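Local coordinates for protein cytochrome P450 reductase (Amycolatopsis methanolica 239, PDB 5OGX) that transfers electrons from NADH, by way of FAD and a [2Fe-2S] cluster, to the cytochrome P450 partner that O-demethylates lignin-derived aromatics, at residues Gly72-Ala76 with Cys77-Pro81; Gly57-Glu61 with Asp62-Ala66; Ala308-Glu311 with Ala312-Ala316. One frame throughout, in Å; residues are numbered along the deposited sequence.

Contacts 1 and 2 belong to the iron-sulfur domain, contact 3 to the NAD-binding domain. Along the chain 57-66 comes first, then 72-81, with helix 66-70 between; 308-316 follows later. The first two have centres 10 Å apart and touch, Leu75 CD1 packing on Thr63 CG2 at 3.7 Å, so the cluster-ligand turn and the loop beside it are built together. Contact 3, on helix 307-319, which packs on strands 300-305 and 327-331 of the parallel sheet, lies 27 Å from contact 1 and 23 Å from contact 2 between centres. FAD lies about 10 Å from the Val310 side chain and 11 Å from that of Cys77, consistent with electrons passing from NADH to the cluster through it.

Contact 1: Gly72-Ala76 with Cys77-Pro81; sequences GLALA and CQARP. With FES (Fe2/s2 (inorganic) cluster), chain C.
Leu75 closes a tight turn with Gln78 and Ala79, where the chain leaves edge strand 73-75 of the plant-type [2Fe-2S] ferredoxin domain (beta-grasp) and delivers Cys77 to the cluster. Leu75 O accepts two backbone hydrogen bonds, from Gln78 N at 2.9 Å and Ala79 N at 2.8 Å; the first donor stands above the carbonyl plane, the second nearly in line with C=O. Cys77 holds SG between its backbone N and carbonyl carbon (chi1 68°), and the sulfur binds FE2 at 2.4 Å. Gln78 suits the next place because its chain, bent at chi2, brings NE2 to Cys77 SG at 3.5 Å. That nearly straight bond, the sulfur in the amide plane, is likely to ease the negative charge on the thiolate. The aliphatic part of Gln78 runs alongside Leu75, CG to CD1 4.1 Å. With an alanine in place of Cys77, FE2 loses one of its two thiolates, which would probably leave it Cys45 alone from the protein and the Gln78 amide no acceptor. Alanines suit the close approach of Ala74 CB and Ala79 CB, 4.1 Å, across the turn. Strand 46-51 pairs with strand 73-75, and helix 22-28 packs Leu22 on Ala79 and Leu23 on Ala76.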
# COMPACT_ATOMS: atom_id res chain seq x y z
N GLY A 72 -11.95 -13.30 -22.10
CA GLY A 72 -12.92 -12.98 -21.07
C GLY A 72 -12.35 -12.49 -19.75
O GLY A 72 -13.08 -12.48 -18.76
N LEU A 73 -11.09 -12.10 -19.71
CA LEU A 73 -10.52 -11.54 -18.49
C LEU A 73 -10.78 -10.04 -18.44
O LEU A 73 -11.05 -9.39 -19.46
CB LEU A 73 -9.02 -11.82 -18.39
CG LEU A 73 -8.59 -13.28 -18.50
CD1 LEU A 73 -7.12 -13.41 -18.13
CD2 LEU A 73 -9.46 -14.18 -17.63
N ALA A 74 -10.68 -9.48 -17.24
CA ALA A 74 -10.89 -8.06 -17.01
C ALA A 74 -10.12 -7.64 -15.76
O ALA A 74 -9.64 -8.48 -15.00
CB ALA A 74 -12.38 -7.73 -16.83
N LEU A 75 -9.98 -6.34 -15.58
CA LEU A 75 -9.45 -5.78 -14.34
C LEU A 75 -10.63 -5.22 -13.54
O LEU A 75 -11.34 -4.32 -14.02
CB LEU A 75 -8.44 -4.67 -14.61
CG LEU A 75 -7.20 -5.02 -15.42
CD1 LEU A 75 -6.31 -3.79 -15.55
CD2 LEU A 75 -6.47 -6.19 -14.75
N ALA A 76 -10.83 -5.75 -12.33
CA ALA A 76 -11.94 -5.29 -11.50
C ALA A 76 -11.92 -3.78 -11.29
O ALA A 76 -12.98 -3.15 -11.19
CB ALA A 76 -11.93 -6.01 -10.16
N CYS A 77 -10.74 -3.17 -11.17
CA CYS A 77 -10.72 -1.73 -10.90
C CYS A 77 -10.96 -0.89 -12.14
O CYS A 77 -11.13 0.33 -12.02
CB CYS A 77 -9.38 -1.31 -10.28
SG CYS A 77 -8.00 -1.46 -11.43
N GLN A 78 -10.99 -1.50 -13.33
CA GLN A 78 -11.28 -0.75 -14.54
C GLN A 78 -12.61 -1.14 -15.17
O GLN A 78 -13.18 -0.35 -15.92
CB GLN A 78 -10.15 -0.96 -15.57
CG GLN A 78 -8.81 -0.60 -14.99
CD GLN A 78 -8.73 0.89 -14.73
OE1 GLN A 78 -9.07 1.69 -15.61
NE2 GLN A 78 -8.31 1.26 -13.54
N ALA A 79 -13.13 -2.32 -14.85
CA ALA A 79 -14.29 -2.86 -15.54
C ALA A 79 -15.58 -2.32 -14.94
O ALA A 79 -15.76 -2.31 -13.71
CB ALA A 79 -14.28 -4.39 -15.48
N ARG A 80 -16.48 -1.84 -15.80
CA ARG A 80 -17.81 -1.48 -15.37
C ARG A 80 -18.83 -2.38 -16.05
O ARG A 80 -18.70 -2.67 -17.24
CB ARG A 80 -18.14 -0.01 -15.67
CG ARG A 80 -17.17 0.96 -14.99
CD ARG A 80 -17.42 2.42 -15.42
NE ARG A 80 -16.62 3.33 -14.60
CZ ARG A 80 -15.33 3.57 -14.80
NH1 ARG A 80 -14.69 2.99 -15.82
NH2 ARG A 80 -14.67 4.40 -13.99
N PRO A 81 -19.84 -2.84 -15.33
CA PRO A 81 -20.78 -3.82 -15.89
C PRO A 81 -21.70 -3.17 -16.91
O PRO A 81 -22.11 -2.02 -16.76
CB PRO A 81 -21.57 -4.30 -14.67
CG PRO A 81 -21.52 -3.12 -13.72
CD PRO A 81 -20.15 -2.51 -13.92
FE1 FES C . -4.29 -2.73 -9.47
FE2 FES C . -6.66 -3.22 -10.48
S1 FES C . -4.79 -3.24 -11.57
S2 FES C . -6.18 -2.92 -8.35

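Contact 2: Gly57-Glu61 with Asp62-Ala66; sequences GGAPE and DTLSA. Unlike the reference sequence in segment 57-61: Gly58 (reference Ala).
Glu61 turns CG away from its backbone N (chi1 -171°) and bends at chi2 (-76°), which lays its carboxylate beside Ser65, OE2 to CB 3.4 Å. Thr63 instead keeps OG1 beside its backbone N (chi1 -39°), and this oxygen comes close to the Pro60 ring, 3.1 Å from CG, while hydrogen-bonding to Gly40 O in the cluster-binding loop. Between them the backbone makes a helix-like turn: Leu64 N donates to Pro60 O at 2.9 Å, and Thr63 N reaches the same oxygen only weakly. Proline suits the start of this turn, since it needs only to offer its carbonyl there. Leu64 points its CD2 at Ala59 CB, 3.9 Å away, making an apolar patch that continues onto Leu73 and Leu75 of strand 73-75. A water hydrogen-bonds to Glu61 O at 2.6 Å and, weakly, to Asp62 O. Ser65 is the N-cap of helix 66-70: its OG caps a backbone N of the first turn, and its own N is held by Glu68 OE2, as in a capping box. The Glu61 carboxylate is thus near the start of that helix, whose partial positive charge would probably steady it, whereas Thr63 spends its hydroxyl on fixing the loop that wraps the cluster.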
# COMPACT_ATOMS: atom_id res chain seq x y z
N GLY A 57 -13.01 0.02 -19.76
CA GLY A 57 -12.58 1.31 -19.24
C GLY A 57 -11.16 1.66 -19.63
O GLY A 57 -10.75 1.50 -20.79
N GLY A 58 -10.39 2.13 -18.66
CA GLY A 58 -9.04 2.59 -18.93
C GLY A 58 -7.97 1.53 -18.74
O GLY A 58 -6.80 1.86 -18.53
N ALA A 59 -8.36 0.26 -18.82
CA ALA A 59 -7.42 -0.83 -18.60
C ALA A 59 -6.27 -0.77 -19.61
O ALA A 59 -6.52 -0.86 -20.82
CB ALA A 59 -8.14 -2.17 -18.69
N PRO A 60 -5.02 -0.63 -19.16
CA PRO A 60 -3.91 -0.57 -20.11
C PRO A 60 -3.57 -1.94 -20.70
O PRO A 60 -3.80 -2.98 -20.08
CB PRO A 60 -2.75 -0.02 -19.27
CG PRO A 60 -3.10 -0.38 -17.87
CD PRO A 60 -4.60 -0.40 -17.77
N GLU A 61 -2.99 -1.91 -21.90
CA GLU A 61 -2.72 -3.15 -22.63
C GLU A 61 -1.69 -4.01 -21.91
O GLU A 61 -1.78 -5.24 -21.94
CB GLU A 61 -2.26 -2.84 -24.05
CG GLU A 61 -2.16 -4.06 -24.98
CD GLU A 61 -0.93 -4.92 -24.71
OE1 GLU A 61 0.14 -4.36 -24.42
OE2 GLU A 61 -1.05 -6.17 -24.77
N ASP A 62 -0.70 -3.39 -21.26
CA ASP A 62 0.33 -4.19 -20.62
C ASP A 62 -0.22 -4.92 -19.39
O ASP A 62 0.29 -5.98 -19.03
CB ASP A 62 1.53 -3.33 -20.25
CG ASP A 62 1.36 -2.60 -18.95
OD1 ASP A 62 0.49 -1.70 -18.89
OD2 ASP A 62 2.08 -2.92 -17.98
N THR A 63 -1.26 -4.37 -18.76
CA THR A 63 -1.91 -5.05 -17.65
C THR A 63 -2.98 -6.03 -18.10
O THR A 63 -3.21 -7.04 -17.42
CB THR A 63 -2.56 -4.02 -16.70
OG1 THR A 63 -1.72 -2.87 -16.57
CG2 THR A 63 -2.73 -4.64 -15.34
N LEU A 64 -3.62 -5.76 -19.23
CA LEU A 64 -4.73 -6.59 -19.71
C LEU A 64 -4.67 -6.59 -21.23
O LEU A 64 -5.18 -5.67 -21.88
CB LEU A 64 -6.06 -6.06 -19.19
CG LEU A 64 -7.29 -6.87 -19.59
CD1 LEU A 64 -7.38 -8.13 -18.73
CD2 LEU A 64 -8.55 -6.02 -19.45
N SER A 65 -4.09 -7.64 -21.80
CA SER A 65 -3.84 -7.67 -23.23
C SER A 65 -5.13 -7.87 -24.03
O SER A 65 -6.16 -8.29 -23.50
CB SER A 65 -2.85 -8.79 -23.57
OG SER A 65 -3.51 -10.04 -23.56
N ALA A 66 -5.07 -7.56 -25.32
CA ALA A 66 -6.20 -7.85 -26.20
C ALA A 66 -6.52 -9.34 -26.19
O ALA A 66 -7.69 -9.73 -26.24
CB ALA A 66 -5.91 -7.37 -27.62
O HOH W 1 -0.25 -7.28 -21.73

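Contact 3: Ala308-Glu311 with Ala312-Ala316; sequences AMVE and AGVKA
Val314 N gives Val310 O a bond of 2.8 Å, one of four i to i+4 hydrogen bonds joining 308-311 to 312-316 within helix 307-319. Ala312 N to Ala308 O and Gly313 N to Met309 O are both 2.9 Å, and Lys315 N to Glu311 O is longer at 3.2 Å though still straight (163°). Glu311 has its strongest polar partner beyond the helix, a salt bridge from OE2 to Lys331 NZ on strand 327-331. Its CG stands opposite the carbonyl carbon (chi1 -80°) and the chain bends at chi2, so the carboxylate folds over beside Val314, with which it lies side by side, OE2 to CG2 4.2 Å. Lys315 runs out extended past Glu311 O; its NZ stays 5.5 Å from Glu311 OE1, too far for contact. On the buried face Val314 CG2 sits against Val310 O at 3.4 Å, and the methyls of these valines, one turn apart, meet only loosely, Val310 CG1 to Val314 CG2 4.4 Å. Branched, purely apolar residues suit this face, because both pack on Leu303 of strand 300-305 and on Arg329 of strand 327-331, within a beta-alpha-beta unit. Gly313, also buried, brings no side chain. The chemistry is therefore divided: valines bind the helix to the sheet, and at the margin Glu311 ties it to strand 327-331 through opposite charges, with Lys315 perhaps adding a mild, longer-range attraction.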
# COMPACT_ATOMS: atom_id res chain seq x y z
N ALA A 308 10.28 -0.33 -9.62
CA ALA A 308 11.50 -1.04 -10.02
C ALA A 308 12.26 -1.52 -8.80
O ALA A 308 12.84 -2.62 -8.82
CB ALA A 308 12.37 -0.13 -10.89
N MET A 309 12.29 -0.71 -7.74
CA MET A 309 12.93 -1.10 -6.49
C MET A 309 12.26 -2.32 -5.88
O MET A 309 12.93 -3.24 -5.40
CB MET A 309 12.89 0.07 -5.51
CG MET A 309 13.60 -0.19 -4.20
SD MET A 309 12.48 0.07 -2.79
CE MET A 309 11.49 -1.39 -2.82
N VAL A 310 10.92 -2.34 -5.89
CA VAL A 310 10.21 -3.50 -5.36
C VAL A 310 10.52 -4.74 -6.19
O VAL A 310 10.84 -5.80 -5.66
CB VAL A 310 8.70 -3.21 -5.29
CG1 VAL A 310 7.96 -4.47 -4.87
CG2 VAL A 310 8.41 -2.10 -4.29
N GLU A 311 10.43 -4.61 -7.52
CA GLU A 311 10.62 -5.80 -8.35
C GLU A 311 12.05 -6.33 -8.24
O GLU A 311 12.26 -7.54 -8.17
CB GLU A 311 10.25 -5.51 -9.80
CG GLU A 311 8.73 -5.56 -10.01
CD GLU A 311 8.06 -6.88 -9.54
OE1 GLU A 311 7.78 -7.74 -10.40
OE2 GLU A 311 7.78 -7.05 -8.33
N ALA A 312 13.03 -5.43 -8.21
CA ALA A 312 14.40 -5.89 -8.03
C ALA A 312 14.59 -6.53 -6.66
O ALA A 312 15.28 -7.55 -6.53
CB ALA A 312 15.38 -4.73 -8.22
N GLY A 313 13.95 -5.95 -5.64
CA GLY A 313 14.06 -6.50 -4.30
C GLY A 313 13.45 -7.88 -4.18
O GLY A 313 14.02 -8.76 -3.53
N VAL A 314 12.28 -8.09 -4.80
CA VAL A 314 11.66 -9.41 -4.79
C VAL A 314 12.61 -10.45 -5.37
O VAL A 314 12.80 -11.55 -4.81
CB VAL A 314 10.32 -9.40 -5.55
CG1 VAL A 314 9.87 -10.82 -5.86
CG2 VAL A 314 9.26 -8.66 -4.75
N LYS A 315 13.23 -10.14 -6.50
CA LYS A 315 14.10 -11.12 -7.13
C LYS A 315 15.33 -11.39 -6.26
O LYS A 315 15.79 -12.53 -6.18
CB LYS A 315 14.50 -10.65 -8.53
CG LYS A 315 13.34 -10.78 -9.50
CD LYS A 315 13.56 -10.06 -10.81
CE LYS A 315 12.23 -9.86 -11.53
NZ LYS A 315 12.38 -9.30 -12.90
N ALA A 316 15.86 -10.36 -5.60
CA ALA A 316 17.00 -10.56 -4.72
C ALA A 316 16.64 -11.44 -3.53
O ALA A 316 17.41 -12.34 -3.16
CB ALA A 316 17.55 -9.22 -4.25